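Local coordinates for N5-carboxyaminoimidazole ribonucleotide synthetase (Bacillus anthracis, PDB 3QFF), which catalyses the ATP-dependent carboxylation of 5-aminoimidazole ribonucleotide with bicarbonate to N5-carboxyaminoimidazole ribonucleotide, a step of purine biosynthesis, at residues 335-347 and 352-364. Residues are numbered along the deposited sequence; the frame is centred on the assembly and turned at random.
Sequences RLTGCYLHLYGKE and QRKMGHVNILNDN
His-357 holds CG between its backbone N and carbonyl carbon (chi1 65°), while His-342 opposite has CG beside its own N (chi1 -57°). These torsions put the two imidazoles next to each other; their planes are 9° apart but slid so that they barely overlap. The His-342 CB carbon then sits over a face of the His-357 ring, 3.7 Å from its centroid, as a CH-pi contact. At its edge the same ring meets the Tyr-344 hydroxyl: Tyr-344 OH and His-357 ND1 share a hydrogen bond of 2.7 Å, and either could be the donor. Across a face of the phenol lies Gly-356 CA, 3.4 Å from the Tyr-344 centroid, a second CH-pi contact. The two segments form an antiparallel beta hairpin in the C-terminal domain. Strand 339-343 is one of the two outermost strands of its sheet within this chain, and strand 354-361, with a classic beta bulge at Met-355 and Gly-356, separates it from strand 316-322. On the sheet face of Cys-339, its CB packs against Val-358 CG2 at 3.5 Å. On the other face, the side chains of Tyr-340 and Leu-361 cross at about a right angle, Tyr-340 CE1 3.9 Å from Leu-361 CD2. The Tyr-340 hydroxyl hydrogen-bonds to Glu-291 OE1 and to the backbone N of Glu-309, both of the second subunit. Asp-288 OD2 accepts from both His-342 NE2 and Asn-359 ND2, linking the two strands to helix 286-289. Toward the hairpin turn, the extended Lys-346 chain reaches across to the other strand, where NZ donates to Lys-354 O (2.7 Å) in the carbonyl plane; Gln-24 OE1 is a second partner of NZ. One water bridges Lys-346 N and Met-355 O, which also accepts from Tyr-344 N at 3.0 Å.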
# COMPACT_ATOMS: atom_id res chain seq x y z
N ARG A 335 12.10 -17.33 6.21
CA ARG A 335 12.33 -17.87 4.88
C ARG A 335 11.53 -17.13 3.82
O ARG A 335 11.47 -17.56 2.66
CB ARG A 335 12.02 -19.37 4.83
CG ARG A 335 12.80 -20.20 5.84
CD ARG A 335 13.41 -21.42 5.20
NE ARG A 335 12.43 -22.46 4.89
CZ ARG A 335 12.74 -23.69 4.48
NH1 ARG A 335 14.01 -24.05 4.32
NH2 ARG A 335 11.78 -24.57 4.23
N LEU A 336 10.95 -15.99 4.20
CA LEU A 336 9.99 -15.30 3.34
C LEU A 336 10.59 -14.23 2.42
O LEU A 336 9.92 -13.26 2.07
CB LEU A 336 8.83 -14.73 4.16
CG LEU A 336 7.92 -15.76 4.84
CD1 LEU A 336 6.88 -15.05 5.69
CD2 LEU A 336 7.23 -16.65 3.80
N THR A 337 11.84 -14.45 2.02
CA THR A 337 12.51 -13.60 1.02
C THR A 337 11.75 -13.59 -0.32
O THR A 337 11.30 -14.64 -0.80
CB THR A 337 13.99 -14.03 0.80
OG1 THR A 337 14.63 -13.15 -0.14
CG2 THR A 337 14.08 -15.44 0.28
N GLY A 338 11.59 -12.40 -0.91
CA GLY A 338 10.86 -12.25 -2.17
C GLY A 338 9.36 -12.54 -2.05
O GLY A 338 8.67 -12.72 -3.05
N CYS A 339 8.87 -12.58 -0.81
CA CYS A 339 7.48 -12.86 -0.50
C CYS A 339 6.92 -11.66 0.23
O CYS A 339 7.62 -11.05 1.05
CB CYS A 339 7.35 -14.10 0.39
SG CYS A 339 8.02 -15.62 -0.32
N TYR A 340 5.68 -11.31 -0.07
CA TYR A 340 5.05 -10.12 0.52
C TYR A 340 3.79 -10.51 1.27
O TYR A 340 2.75 -10.84 0.68
CB TYR A 340 4.84 -9.04 -0.56
CG TYR A 340 6.17 -8.66 -1.17
CD1 TYR A 340 6.68 -9.36 -2.27
CD2 TYR A 340 6.97 -7.68 -0.58
CE1 TYR A 340 7.93 -9.06 -2.80
CE2 TYR A 340 8.22 -7.36 -1.11
CZ TYR A 340 8.70 -8.06 -2.22
OH TYR A 340 9.94 -7.77 -2.74
N LEU A 341 3.92 -10.47 2.60
CA LEU A 341 2.91 -11.01 3.49
C LEU A 341 1.80 -10.01 3.78
O LEU A 341 2.07 -8.85 4.09
CB LEU A 341 3.58 -11.47 4.80
CG LEU A 341 2.77 -12.15 5.91
CD1 LEU A 341 2.07 -13.43 5.40
CD2 LEU A 341 3.68 -12.47 7.10
N HIS A 342 0.56 -10.47 3.66
CA HIS A 342 -0.59 -9.72 4.14
C HIS A 342 -1.34 -10.54 5.17
O HIS A 342 -1.68 -11.69 4.93
CB HIS A 342 -1.49 -9.32 2.97
CG HIS A 342 -0.76 -8.51 1.93
ND1 HIS A 342 -0.86 -7.14 1.85
CD2 HIS A 342 0.15 -8.89 1.00
CE1 HIS A 342 -0.07 -6.71 0.88
NE2 HIS A 342 0.57 -7.75 0.36
N LEU A 343 -1.56 -9.95 6.34
CA LEU A 343 -2.35 -10.63 7.36
C LEU A 343 -3.49 -9.73 7.81
O LEU A 343 -3.31 -8.53 7.96
CB LEU A 343 -1.47 -11.11 8.52
CG LEU A 343 -0.39 -12.15 8.17
CD1 LEU A 343 0.53 -12.41 9.37
CD2 LEU A 343 -1.00 -13.47 7.71
N TYR A 344 -4.66 -10.32 8.00
CA TYR A 344 -5.90 -9.55 8.08
C TYR A 344 -6.31 -9.11 9.50
O TYR A 344 -7.24 -8.33 9.66
CB TYR A 344 -7.04 -10.35 7.42
CG TYR A 344 -6.77 -10.83 5.99
CD1 TYR A 344 -7.36 -12.02 5.52
CD2 TYR A 344 -5.97 -10.10 5.11
CE1 TYR A 344 -7.15 -12.47 4.21
CE2 TYR A 344 -5.75 -10.54 3.79
CZ TYR A 344 -6.35 -11.73 3.35
OH TYR A 344 -6.15 -12.17 2.08
N GLY A 345 -5.61 -9.61 10.52
CA GLY A 345 -5.92 -9.23 11.90
C GLY A 345 -7.12 -9.94 12.50
O GLY A 345 -7.79 -9.41 13.39
N LYS A 346 -7.41 -11.14 11.99
CA LYS A 346 -8.46 -11.97 12.55
C LYS A 346 -7.94 -12.69 13.79
O LYS A 346 -6.78 -13.11 13.84
CB LYS A 346 -8.99 -12.96 11.51
CG LYS A 346 -9.85 -12.33 10.42
CD LYS A 346 -10.04 -13.30 9.26
CE LYS A 346 -10.95 -12.72 8.16
NZ LYS A 346 -11.30 -13.78 7.13
N GLU A 347 -8.80 -12.81 14.79
CA GLU A 347 -8.42 -13.40 16.07
C GLU A 347 -8.47 -14.93 16.03
O GLU A 347 -7.45 -15.60 16.20
CB GLU A 347 -9.33 -12.86 17.18
CG GLU A 347 -8.64 -12.76 18.53
CD GLU A 347 -9.62 -12.89 19.68
OE1 GLU A 347 -10.63 -12.15 19.70
OE2 GLU A 347 -9.37 -13.75 20.56
N GLN A 352 -10.50 -23.27 7.79
CA GLN A 352 -10.73 -22.83 6.42
C GLN A 352 -10.97 -21.32 6.30
O GLN A 352 -11.28 -20.81 5.22
CB GLN A 352 -11.88 -23.63 5.78
CG GLN A 352 -11.49 -25.07 5.45
CD GLN A 352 -12.52 -25.78 4.58
OE1 GLN A 352 -13.72 -25.74 4.85
NE2 GLN A 352 -12.05 -26.44 3.53
N ARG A 353 -10.80 -20.62 7.41
CA ARG A 353 -10.95 -19.17 7.43
C ARG A 353 -9.71 -18.57 6.76
O ARG A 353 -8.59 -19.04 6.97
CB ARG A 353 -11.09 -18.68 8.87
CG ARG A 353 -11.25 -17.18 9.05
CD ARG A 353 -11.67 -16.87 10.48
NE ARG A 353 -13.11 -17.04 10.65
CZ ARG A 353 -13.74 -17.09 11.83
NH1 ARG A 353 -13.07 -17.00 12.97
NH2 ARG A 353 -15.06 -17.23 11.86
N LYS A 354 -9.93 -17.56 5.93
CA LYS A 354 -8.86 -16.86 5.24
C LYS A 354 -8.23 -15.88 6.21
O LYS A 354 -8.89 -14.94 6.66
CB LYS A 354 -9.41 -16.16 3.99
CG LYS A 354 -9.76 -17.14 2.86
CD LYS A 354 -10.57 -16.47 1.75
CE LYS A 354 -11.07 -17.53 0.73
NZ LYS A 354 -11.86 -16.87 -0.36
N MET A 355 -6.97 -16.11 6.56
CA MET A 355 -6.26 -15.31 7.58
C MET A 355 -5.34 -14.26 6.95
O MET A 355 -5.02 -13.26 7.58
CB MET A 355 -5.43 -16.21 8.52
CG MET A 355 -6.24 -17.37 9.16
SD MET A 355 -7.63 -16.82 10.17
CE MET A 355 -6.76 -16.04 11.54
N GLY A 356 -4.91 -14.53 5.72
CA GLY A 356 -4.06 -13.63 4.97
C GLY A 356 -3.77 -14.17 3.59
O GLY A 356 -4.44 -15.11 3.11
N HIS A 357 -2.77 -13.58 2.94
CA HIS A 357 -2.20 -14.10 1.70
C HIS A 357 -0.74 -13.66 1.59
O HIS A 357 -0.32 -12.69 2.23
CB HIS A 357 -3.02 -13.64 0.47
CG HIS A 357 -2.99 -12.16 0.23
ND1 HIS A 357 -3.89 -11.30 0.80
CD2 HIS A 357 -2.17 -11.41 -0.54
CE1 HIS A 357 -3.63 -10.07 0.40
NE2 HIS A 357 -2.59 -10.10 -0.41
N VAL A 358 0.02 -14.38 0.78
CA VAL A 358 1.37 -13.95 0.47
C VAL A 358 1.52 -13.84 -1.04
O VAL A 358 1.12 -14.75 -1.78
CB VAL A 358 2.45 -14.87 1.13
CG1 VAL A 358 2.30 -16.32 0.68
CG2 VAL A 358 3.87 -14.36 0.85
N ASN A 359 2.06 -12.70 -1.50
CA ASN A 359 2.40 -12.49 -2.89
C ASN A 359 3.87 -12.75 -3.14
O ASN A 359 4.74 -12.02 -2.62
CB ASN A 359 2.03 -11.06 -3.30
CG ASN A 359 0.53 -10.87 -3.46
OD1 ASN A 359 -0.19 -11.82 -3.80
ND2 ASN A 359 0.05 -9.67 -3.20
N ILE A 360 4.15 -13.80 -3.91
CA ILE A 360 5.51 -14.19 -4.21
C ILE A 360 5.88 -13.63 -5.57
O ILE A 360 5.39 -14.11 -6.60
CB ILE A 360 5.68 -15.73 -4.22
CG1 ILE A 360 5.15 -16.35 -2.93
CG2 ILE A 360 7.16 -16.11 -4.45
CD1 ILE A 360 5.02 -17.89 -2.99
N LEU A 361 6.75 -12.63 -5.57
CA LEU A 361 7.18 -11.94 -6.78
C LEU A 361 8.47 -12.53 -7.31
O LEU A 361 9.41 -12.79 -6.55
CB LEU A 361 7.36 -10.44 -6.49
CG LEU A 361 6.28 -9.42 -6.89
CD1 LEU A 361 4.90 -9.76 -6.36
CD2 LEU A 361 6.71 -8.05 -6.41
N ASN A 362 8.53 -12.77 -8.62
CA ASN A 362 9.72 -13.32 -9.27
C ASN A 362 9.66 -13.07 -10.76
O ASN A 362 8.57 -13.07 -11.35
CB ASN A 362 9.86 -14.83 -8.99
CG ASN A 362 11.29 -15.33 -9.18
OD1 ASN A 362 11.74 -15.58 -10.29
ND2 ASN A 362 12.02 -15.44 -8.08
N ASP A 363 10.82 -12.86 -11.38
CA ASP A 363 10.90 -12.72 -12.84
C ASP A 363 10.41 -13.98 -13.55
O ASP A 363 9.90 -13.91 -14.66
CB ASP A 363 12.33 -12.41 -13.30
CG ASP A 363 12.77 -10.99 -12.97
OD1 ASP A 363 13.97 -10.81 -12.68
OD2 ASP A 363 11.93 -10.05 -13.00
N ASN A 364 10.59 -15.13 -12.91
CA ASN A 364 10.14 -16.39 -13.49
C ASN A 364 9.03 -17.02 -12.63
O ASN A 364 9.21 -17.30 -11.45
CB ASN A 364 11.34 -17.35 -13.71
CG ASN A 364 10.93 -18.71 -14.28
OD1 ASN A 364 9.86 -19.24 -13.98
ND2 ASN A 364 11.81 -19.30 -15.09
O HOH W 1 -5.88 -12.72 10.16